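Local coordinates for mandelate racemase / muconate lactonizing enzyme, C-terminal domain protein (Pseudovibrio sp. JE062, PDB 4JHM), which is a member of the enolase superfamily with an N-terminal enolase-like domain and a TIM-barrel C-terminal domain, at residues Asn295-Met301 / Asn319-Glu324; Leu242-Gly248 / Trp266-Asp272; Leu127-Lys133 / Val313-Asp318. One frame throughout, in Å; residues are numbered along the deposited sequence.

Contact 1: Asn295-Met301 / Asn319-Glu324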
loop_
_atom_site.group_PDB
_atom_site.type_symbol
_atom_site.label_atom_id
_atom_site.label_comp_id
_atom_site.label_asym_id
_atom_site.label_seq_id
_atom_site.Cartn_x
_atom_site.Cartn_y
_atom_site.Cartn_z
ATOM N N ASN A 295 3.700 14.638 20.604
ATOM C CA ASN A 295 3.561 15.921 21.267
ATOM C C ASN A 295 3.212 17.050 20.307
ATOM O O ASN A 295 3.406 16.935 19.095
ATOM C CB ASN A 295 4.862 16.264 21.985
ATOM C CG ASN A 295 5.144 15.333 23.139
ATOM O OD1 ASN A 295 4.259 14.629 23.609
ATOM N ND2 ASN A 295 6.382 15.332 23.609
ATOM N N LEU A 296 2.689 18.135 20.864
ATOM C CA LEU A 296 2.438 19.344 20.110
ATOM C C LEU A 296 3.326 20.439 20.674
ATOM O O LEU A 296 2.985 21.062 21.672
ATOM C CB LEU A 296 0.966 19.755 20.213
ATOM C CG LEU A 296 0.499 20.794 19.181
ATOM C CD1 LEU A 296 -1.014 20.938 19.184
ATOM C CD2 LEU A 296 1.149 22.150 19.404
ATOM N N GLU A 297 4.470 20.669 20.043
ATOM C CA GLU A 297 5.389 21.706 20.494
ATOM C C GLU A 297 4.907 23.062 20.001
ATOM O O GLU A 297 4.980 23.358 18.811
ATOM C CB GLU A 297 6.803 21.422 19.991
ATOM C CG GLU A 297 7.349 20.084 20.460
ATOM C CD GLU A 297 7.301 19.916 21.971
ATOM O OE1 GLU A 297 7.506 20.916 22.687
ATOM O OE2 GLU A 297 7.073 18.778 22.444
ATOM N N ILE A 298 4.413 23.880 20.924
ATOM C CA ILE A 298 3.781 25.149 20.580
ATOM C C ILE A 298 4.763 26.147 19.997
ATOM O O ILE A 298 5.918 26.236 20.411
ATOM C CB ILE A 298 3.109 25.821 21.805
ATOM C CG1 ILE A 298 4.090 25.918 22.978
ATOM C CG2 ILE A 298 1.858 25.059 22.219
ATOM C CD1 ILE A 298 3.536 26.635 24.190
ATOM N N GLN A 299 4.282 26.898 19.021
ATOM C CA GLN A 299 4.997 28.049 18.535
ATOM C C GLN A 299 4.488 29.246 19.322
ATOM O O GLN A 299 3.519 29.896 18.927
ATOM C CB GLN A 299 4.746 28.227 17.043
ATOM C CG GLN A 299 5.218 29.555 16.494
ATOM C CD GLN A 299 5.691 29.437 15.068
ATOM O OE1 GLN A 299 5.151 30.077 14.167
ATOM N NE2 GLN A 299 6.699 28.604 14.852
ATOM N N SER A 300 5.129 29.517 20.453
ATOM C CA SER A 300 4.690 30.588 21.339
ATOM C C SER A 300 5.578 31.817 21.218
ATOM O O SER A 300 5.550 32.683 22.076
ATOM C CB SER A 300 4.685 30.108 22.789
ATOM O OG SER A 300 6.002 30.023 23.308
HETATM N N MSE A 301 6.364 31.890 20.149
HETATM C CA MSE A 301 7.206 33.056 19.901
HETATM C C MSE A 301 6.349 34.229 19.518
HETATM O O MSE A 301 5.603 34.170 18.547
HETATM C CB MSE A 301 8.193 32.746 18.782
HETATM C CG MSE A 301 8.354 33.917 17.820
HETATM SE SE MSE A 301 10.256 34.399 17.709
HETATM C CE MSE A 301 10.633 33.726 15.892
ATOM N N ASN A 319 1.139 16.295 26.496
ATOM C CA ASN A 319 1.895 16.054 25.270
ATOM C C ASN A 319 2.462 17.335 24.654
ATOM O O ASN A 319 1.926 17.869 23.687
ATOM C CB ASN A 319 1.048 15.279 24.251
ATOM C CG ASN A 319 -0.287 15.943 23.951
ATOM O OD1 ASN A 319 -0.829 16.693 24.761
ATOM N ND2 ASN A 319 -0.830 15.653 22.777
ATOM N N CYS A 320 3.555 17.808 25.243
ATOM C CA CYS A 320 4.307 18.974 24.777
ATOM C C CYS A 320 5.416 19.153 25.802
ATOM O O CYS A 320 5.146 19.112 26.995
ATOM C CB CYS A 320 3.436 20.235 24.701
ATOM S SG CYS A 320 4.348 21.798 24.474
ATOM N N ASN A 321 6.652 19.334 25.345
ATOM C CA ASN A 321 7.803 19.399 26.248
ATOM C C ASN A 321 8.257 20.809 26.581
ATOM O O ASN A 321 8.814 21.033 27.651
ATOM C CB ASN A 321 9.002 18.655 25.658
ATOM C CG ASN A 321 8.755 17.171 25.497
ATOM O OD1 ASN A 321 8.127 16.534 26.340
ATOM N ND2 ASN A 321 9.266 16.609 24.415
ATOM N N PHE A 322 8.047 21.759 25.675
ATOM C CA PHE A 322 8.591 23.103 25.881
ATOM C C PHE A 322 7.633 24.256 25.581
ATOM O O PHE A 322 6.628 24.104 24.890
ATOM C CB PHE A 322 9.851 23.301 25.037
ATOM C CG PHE A 322 10.945 22.319 25.330
ATOM C CD1 PHE A 322 11.793 22.509 26.410
ATOM C CD2 PHE A 322 11.137 21.213 24.514
ATOM C CE1 PHE A 322 12.806 21.607 26.680
ATOM C CE2 PHE A 322 12.149 20.308 24.777
ATOM C CZ PHE A 322 12.984 20.505 25.864
ATOM N N PHE A 323 7.985 25.415 26.123
ATOM C CA PHE A 323 7.338 26.681 25.817
ATOM C C PHE A 323 8.392 27.547 25.157
ATOM O O PHE A 323 9.448 27.794 25.743
ATOM C CB PHE A 323 6.838 27.352 27.099
ATOM C CG PHE A 323 6.578 28.822 26.958
ATOM C CD1 PHE A 323 7.586 29.742 27.194
ATOM C CD2 PHE A 323 5.324 29.291 26.611
ATOM C CE1 PHE A 323 7.349 31.102 27.075
ATOM C CE2 PHE A 323 5.079 30.650 26.490
ATOM C CZ PHE A 323 6.093 31.556 26.722
ATOM N N GLU A 324 8.119 27.985 23.933
ATOM C CA GLU A 324 9.062 28.810 23.195
ATOM C C GLU A 324 9.170 30.185 23.852
ATOM O O GLU A 324 8.193 30.926 23.935
ATOM C CB GLU A 324 8.625 28.941 21.738
ATOM C CG GLU A 324 9.557 29.780 20.880
ATOM C CD GLU A 324 9.276 29.643 19.399
ATOM O OE1 GLU A 324 10.211 29.868 18.606
ATOM O OE2 GLU A 324 8.128 29.310 19.025
#
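Glu297 and the backbone of Asn321 and Phe322 form the main polar link here. Both carboxylate oxygens accept a backbone N-H through their syn lone pairs: Asn321 N to Glu297 OE2 is 3.0 Å, and Phe322 N to Glu297 OE1 is 3.2 Å. A bend in the glutamate chain (chi2 -54°) turns the carboxylate so that its two oxygens flank Asn321 N, weakly on the OE1 side. Nearer the start of the pair a backbone bond runs from Leu296 N to Asn319 O, 2.9 Å. At the far end Glu324 OE2 takes a weak bond from the backbone N of Met301, modelled as selenomethionine; its OE1 is held by Ser139 and by a salt bridge to Lys165.

Packing contacts accompany these bonds. Ser300 OG sits over one face of the Phe323 ring, offset toward the rim, and Ile298 CD1 reaches Phe323 CD2 at 4.0 Å. Asn295 OD1 lies 3.2 Å from Asn319 CA, the two side chains sliding past each other in opposite directions; Asn319 ND2 bonds Phe286 O.

Helix 304-316 joins the two segments, which run almost parallel (18°). This corresponds to a right-handed beta-alpha-beta crossover of a TIM barrel, irregular 295-301 replacing a strand; Phe323 bonds strand 133-139, closing the barrel.

Contact 2: Leu242-Gly248 / Trp266-Asp272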
loop_
_atom_site.group_PDB
_atom_site.type_symbol
_atom_site.label_atom_id
_atom_site.label_comp_id
_atom_site.label_asym_id
_atom_site.label_seq_id
_atom_site.Cartn_x
_atom_site.Cartn_y
_atom_site.Cartn_z
ATOM N N LEU A 242 15.826 11.477 14.688
ATOM C CA LEU A 242 15.754 12.869 15.091
ATOM C C LEU A 242 14.328 13.388 14.944
ATOM O O LEU A 242 13.678 13.156 13.922
ATOM C CB LEU A 242 16.696 13.692 14.213
ATOM C CG LEU A 242 16.799 15.188 14.489
ATOM C CD1 LEU A 242 17.566 15.424 15.777
ATOM C CD2 LEU A 242 17.469 15.889 13.317
ATOM N N GLU A 243 13.842 14.094 15.960
ATOM C CA GLU A 243 12.529 14.730 15.885
ATOM C C GLU A 243 12.502 15.739 14.734
ATOM O O GLU A 243 13.325 16.654 14.685
ATOM C CB GLU A 243 12.201 15.422 17.214
ATOM C CG GLU A 243 10.828 16.087 17.283
ATOM C CD GLU A 243 10.489 16.588 18.680
ATOM O OE1 GLU A 243 11.298 16.358 19.605
ATOM O OE2 GLU A 243 9.417 17.212 18.854
ATOM N N ILE A 244 11.567 15.559 13.802
ATOM C CA ILE A 244 11.412 16.475 12.673
ATOM C C ILE A 244 10.099 17.234 12.808
ATOM O O ILE A 244 9.031 16.622 12.860
ATOM C CB ILE A 244 11.413 15.718 11.335
ATOM C CG1 ILE A 244 12.662 14.841 11.216
ATOM C CG2 ILE A 244 11.327 16.688 10.169
ATOM C CD1 ILE A 244 13.965 15.587 11.392
ATOM N N SER A 245 10.179 18.562 12.859
ATOM C CA SER A 245 9.003 19.385 13.115
ATOM C C SER A 245 8.693 20.311 11.944
ATOM O O SER A 245 9.581 20.662 11.179
ATOM C CB SER A 245 9.212 20.204 14.383
ATOM O OG SER A 245 7.973 20.511 14.996
ATOM N N SER A 246 7.428 20.704 11.806
ATOM C CA SER A 246 7.019 21.587 10.710
ATOM C C SER A 246 7.374 23.033 11.025
ATOM O O SER A 246 7.855 23.338 12.115
ATOM C CB SER A 246 5.512 21.473 10.443
ATOM O OG SER A 246 4.748 22.108 11.460
ATOM N N HIS A 247 7.138 23.919 10.062
ATOM C CA HIS A 247 7.350 25.347 10.257
ATOM C C HIS A 247 6.240 25.914 11.138
ATOM O O HIS A 247 6.425 26.928 11.808
ATOM C CB HIS A 247 7.388 26.064 8.906
ATOM C CG HIS A 247 7.421 27.556 9.011
ATOM N ND1 HIS A 247 8.594 28.273 9.061
ATOM C CD2 HIS A 247 6.421 28.467 9.070
ATOM C CE1 HIS A 247 8.318 29.561 9.151
ATOM N NE2 HIS A 247 7.006 29.707 9.160
ATOM N N GLY A 248 5.082 25.258 11.113
ATOM C CA GLY A 248 4.011 25.534 12.061
ATOM C C GLY A 248 3.036 26.618 11.652
ATOM O O GLY A 248 2.140 26.976 12.425
ATOM N N TRP A 266 5.532 13.948 10.223
ATOM C CA TRP A 266 6.044 14.660 11.388
ATOM C C TRP A 266 6.353 13.751 12.570
ATOM O O TRP A 266 5.703 12.725 12.764
ATOM C CB TRP A 266 5.012 15.669 11.868
ATOM C CG TRP A 266 4.574 16.679 10.857
ATOM C CD1 TRP A 266 5.263 17.106 9.763
ATOM C CD2 TRP A 266 3.358 17.432 10.885
ATOM N NE1 TRP A 266 4.538 18.064 9.093
ATOM C CE2 TRP A 266 3.365 18.281 9.765
ATOM C CE3 TRP A 266 2.258 17.461 11.744
ATOM C CZ2 TRP A 266 2.319 19.149 9.485
ATOM C CZ3 TRP A 266 1.221 18.320 11.461
ATOM C CH2 TRP A 266 1.259 19.155 10.343
ATOM N N SER A 267 7.324 14.160 13.381
ATOM C CA SER A 267 7.594 13.515 14.671
ATOM C C SER A 267 6.807 14.197 15.793
ATOM O O SER A 267 6.676 13.663 16.895
ATOM C CB SER A 267 9.080 13.585 14.991
ATOM O OG SER A 267 9.855 13.157 13.892
ATOM N N ASP A 268 6.301 15.391 15.509
ATOM C CA ASP A 268 5.417 16.109 16.424
ATOM C C ASP A 268 4.447 16.928 15.593
ATOM O O ASP A 268 4.372 16.761 14.374
ATOM C CB ASP A 268 6.213 17.020 17.363
ATOM C CG ASP A 268 7.046 18.062 16.623
ATOM O OD1 ASP A 268 6.620 18.540 15.546
ATOM O OD2 ASP A 268 8.135 18.410 17.130
ATOM N N VAL A 269 3.693 17.806 16.238
ATOM C CA VAL A 269 2.919 18.786 15.494
ATOM C C VAL A 269 3.176 20.145 16.105
ATOM O O VAL A 269 3.315 20.273 17.320
ATOM C CB VAL A 269 1.412 18.444 15.422
ATOM C CG1 VAL A 269 1.078 17.280 16.335
ATOM C CG2 VAL A 269 0.550 19.663 15.727
ATOM N N ARG A 270 3.274 21.151 15.251
ATOM C CA ARG A 270 3.632 22.483 15.688
ATOM C C ARG A 270 2.587 23.458 15.196
ATOM O O ARG A 270 2.431 23.663 13.997
ATOM C CB ARG A 270 5.010 22.861 15.160
ATOM C CG ARG A 270 5.344 24.340 15.287
ATOM C CD ARG A 270 6.737 24.614 14.751
ATOM N NE ARG A 270 7.656 23.594 15.243
ATOM C CZ ARG A 270 8.178 23.594 16.461
ATOM N NH1 ARG A 270 7.889 24.576 17.305
ATOM N NH2 ARG A 270 8.989 22.614 16.837
ATOM N N GLN A 271 1.862 24.044 16.138
ATOM C CA GLN A 271 0.820 24.991 15.821
ATOM C C GLN A 271 0.951 26.178 16.737
ATOM O O GLN A 271 1.611 26.111 17.771
ATOM C CB GLN A 271 -0.553 24.368 16.025
ATOM C CG GLN A 271 -0.859 23.212 15.098
ATOM C CD GLN A 271 -1.279 23.673 13.725
ATOM O OE1 GLN A 271 -0.467 24.180 12.957
ATOM N NE2 GLN A 271 -2.559 23.494 13.405
ATOM N N ASP A 272 0.304 27.265 16.343
ATOM C CA ASP A 272 0.248 28.473 17.132
ATOM C C ASP A 272 -1.227 28.804 17.265
ATOM O O ASP A 272 -1.960 28.810 16.276
ATOM C CB ASP A 272 1.006 29.593 16.415
ATOM C CG ASP A 272 1.156 30.839 17.260
ATOM O OD1 ASP A 272 0.440 30.976 18.273
ATOM O OD2 ASP A 272 1.996 31.689 16.900
#
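Trp266 meets Ser246 first, its indole NE1 lying 3.8 Å from Ser246 CB, while Ala260 and Leu261 of helix 254-262 pack on the tryptophan. Ser267 then grips Ile244 twice: its backbone N donates to Ile244 O at 3.0 Å, and its OG, anti to the carbonyl carbon, accepts from Ile244 N in an almost straight bond (175°), as a carbonyl of a paired strand would.

Asp268 points at the other segment and splits its carboxylate between two neighbours. OD1 accepts from Ser245 OG, a bond modelled very short, and OD2 lies 2.5 Å from Glu243 OE2, the carboxylate planes 72° apart. Neither length is to be relied on; if the second holds, one acid probably keeps a proton. Helix 254-262 links the segments in what corresponds to a beta-alpha-beta unit of the TIM barrel, 266-272 being irregular in the second strand's place; strand 243-245 also pairs with strand 220-222.

Arg270 comes next, its bend at chi3 bringing the guanidinium edge up to Ser245. NH2 donates to Ser245 OG at 3.0 Å, the oxygen lying 25° out of the guanidinium plane, and NE adds a weak bond to the same atom. Ser245 OG is therefore both donor and acceptor; Glu222 offers the arginine a long, weak ion pair besides. The chain of Arg270 runs close over Gly248, its CG 3.7 Å from Gly248 CA, and Arg270 O takes a CA-H...O contact from that carbon.

Contact 3: Leu127-Lys133 / Val313-Asp318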
loop_
_atom_site.group_PDB
_atom_site.type_symbol
_atom_site.label_atom_id
_atom_site.label_comp_id
_atom_site.label_asym_id
_atom_site.label_seq_id
_atom_site.Cartn_x
_atom_site.Cartn_y
_atom_site.Cartn_z
ATOM N N LEU A 127 -9.645 24.080 30.240
ATOM C CA LEU A 127 -9.408 23.076 29.206
ATOM C C LEU A 127 -9.005 21.740 29.824
ATOM O O LEU A 127 -9.606 20.706 29.533
ATOM C CB LEU A 127 -8.313 23.552 28.250
ATOM C CG LEU A 127 -8.519 24.950 27.665
ATOM C CD1 LEU A 127 -7.193 25.533 27.208
ATOM C CD2 LEU A 127 -9.529 24.930 26.527
ATOM N N GLY A 128 -7.983 21.767 30.674
ATOM C CA GLY A 128 -7.526 20.567 31.359
ATOM C C GLY A 128 -6.893 20.902 32.692
ATOM O O GLY A 128 -7.554 21.423 33.598
ATOM N N GLY A 129 -5.602 20.617 32.809
ATOM C CA GLY A 129 -4.879 20.861 34.046
ATOM C C GLY A 129 -3.928 19.719 34.319
ATOM O O GLY A 129 -4.267 18.768 35.026
ATOM N N ALA A 130 -2.740 19.811 33.735
ATOM C CA ALA A 130 -1.719 18.785 33.893
ATOM C C ALA A 130 -0.525 19.327 34.657
ATOM O O ALA A 130 0.133 18.596 35.389
ATOM C CB ALA A 130 -1.278 18.279 32.532
ATOM N N ARG A 131 -0.236 20.609 34.456
ATOM C CA ARG A 131 0.914 21.247 35.076
ATOM C C ARG A 131 0.640 22.733 35.198
ATOM O O ARG A 131 -0.174 23.283 34.457
ATOM C CB ARG A 131 2.181 21.046 34.241
ATOM C CG ARG A 131 2.165 19.812 33.356
ATOM C CD ARG A 131 1.968 20.156 31.890
ATOM N NE ARG A 131 3.258 20.195 31.217
ATOM C CZ ARG A 131 3.426 20.120 29.905
ATOM N NH1 ARG A 131 2.385 20.013 29.089
ATOM N NH2 ARG A 131 4.652 20.154 29.409
ATOM N N THR A 132 1.329 23.379 36.132
ATOM C CA THR A 132 1.201 24.813 36.311
ATOM C C THR A 132 2.461 25.514 35.796
ATOM O O THR A 132 2.548 26.745 35.792
ATOM C CB THR A 132 0.923 25.155 37.792
ATOM O OG1 THR A 132 0.244 26.415 37.877
ATOM C CG2 THR A 132 2.215 25.194 38.612
ATOM N N LYS A 133 3.428 24.717 35.343
ATOM C CA LYS A 133 4.675 25.238 34.777
ATOM C C LYS A 133 5.245 24.263 33.751
ATOM O O LYS A 133 4.807 23.116 33.677
ATOM C CB LYS A 133 5.703 25.480 35.886
ATOM C CG LYS A 133 6.202 24.214 36.566
ATOM C CD LYS A 133 7.304 24.527 37.566
ATOM C CE LYS A 133 7.795 23.269 38.267
ATOM N NZ LYS A 133 8.746 23.584 39.370
ATOM N N VAL A 313 -2.779 26.468 26.850
ATOM C CA VAL A 313 -3.174 25.219 26.238
ATOM C C VAL A 313 -2.156 24.132 26.581
ATOM O O VAL A 313 -2.531 23.005 26.890
ATOM C CB VAL A 313 -3.315 25.378 24.713
ATOM C CG1 VAL A 313 -3.791 24.082 24.078
ATOM C CG2 VAL A 313 -4.280 26.512 24.397
ATOM N N ALA A 314 -0.871 24.479 26.552
ATOM C CA ALA A 314 0.190 23.509 26.839
ATOM C C ALA A 314 0.158 23.044 28.298
ATOM O O ALA A 314 0.580 21.934 28.609
ATOM C CB ALA A 314 1.556 24.089 26.492
ATOM N N LEU A 315 -0.343 23.892 29.189
ATOM C CA LEU A 315 -0.454 23.525 30.602
ATOM C C LEU A 315 -1.658 22.615 30.858
ATOM O O LEU A 315 -1.708 21.909 31.865
ATOM C CB LEU A 315 -0.534 24.778 31.479
ATOM C CG LEU A 315 0.804 25.336 31.982
ATOM C CD1 LEU A 315 1.928 25.171 30.971
ATOM C CD2 LEU A 315 0.649 26.798 32.354
ATOM N N ALA A 316 -2.612 22.621 29.934
ATOM C CA ALA A 316 -3.820 21.817 30.071
ATOM C C ALA A 316 -3.606 20.369 29.623
ATOM O O ALA A 316 -4.385 19.489 29.972
ATOM C CB ALA A 316 -4.955 22.450 29.283
ATOM N N HIS A 317 -2.552 20.127 28.851
ATOM C CA HIS A 317 -2.245 18.786 28.362
ATOM C C HIS A 317 -0.820 18.395 28.752
ATOM O O HIS A 317 -0.046 19.230 29.213
ATOM C CB HIS A 317 -2.408 18.728 26.840
ATOM C CG HIS A 317 -3.753 19.176 26.356
ATOM N ND1 HIS A 317 -4.812 18.309 26.192
ATOM C CD2 HIS A 317 -4.211 20.399 25.996
ATOM C CE1 HIS A 317 -5.864 18.980 25.755
ATOM N NE2 HIS A 317 -5.525 20.250 25.627
ATOM N N ASP A 318 -0.478 17.124 28.566
ATOM C CA ASP A 318 0.863 16.633 28.888
ATOM C C ASP A 318 1.750 16.531 27.655
ATOM O O ASP A 318 2.970 16.659 27.756
ATOM C CB ASP A 318 0.783 15.261 29.548
ATOM C CG ASP A 318 0.228 15.322 30.950
ATOM O OD1 ASP A 318 0.757 16.114 31.756
ATOM O OD2 ASP A 318 -0.726 14.572 31.249
#
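Gly129, Ala130 and Arg131 bring three successive backbone N-H groups up to the last carbonyls of helix 304-316, where the helix ends and the chain turns toward strand 323-326 of the TIM barrel. The segment 127-133 itself leads from helix 123-127 into strand 133-139, so the contact ties the barrel's first strand to the helix that precedes its last.

Backbone bonds carry most of the polar load. Leu315 O accepts from two donors, both in its carbonyl plane: Ala130 N at 3.0 Å and Arg131 N at 3.3 Å. Gly129 N donates to Ala316 O, 3.3 Å away, and Gly128 adds a CA-H...O contact to that oxygen. Carbonyls at a helix C-terminus carry partial negative charge, which probably strengthens this grip and suits a nearby arginine.

Apolar packing is centred on Leu127. Leu127 CB sits 3.7 Å from Ala316 CB, while its CD1 extends to Val313, which also packs on Ile279, Leu282 and Phe286 of helix 279-291. At the other end Leu315 CB lies 3.4 Å from Arg131 O.

A second subunit adjoins the contact: Asp318 OD2 bonds Gln86 of that subunit, and Ala130 packs on the same glutamine.

The side-chain bond belongs to Arg131. Bends at chi2 and chi3 turn its chain back over the helix end, where NH2 bonds Cys320 O and NH1 donates to His317 O, an oxygen at the edge of the guanidinium and close to its plane, with an N-H...O angle of 141°.

Along the chain, contact 2 closes before contact 1 opens, whereas contacts 1 and 3 interlock, their segments alternating. Contact 2 is nested inside the long loop closed by contact 3. The centres of contacts 1 and 2 lie about 9 Å apart, and the segments 266-272 and 295-301 are neighbours, with Val269 paired to Asn295 and Gln271 to Gln299 through their backbones. Contacts 1 and 3, their centres about 12 Å apart, share the run from helix 304-316 into strand 323-326. Contacts 2 and 3 do not touch, their centres about 19 Å apart. Together they follow the barrel wall from strand 243-245 round to strand 133-139, where its first and last strands meet.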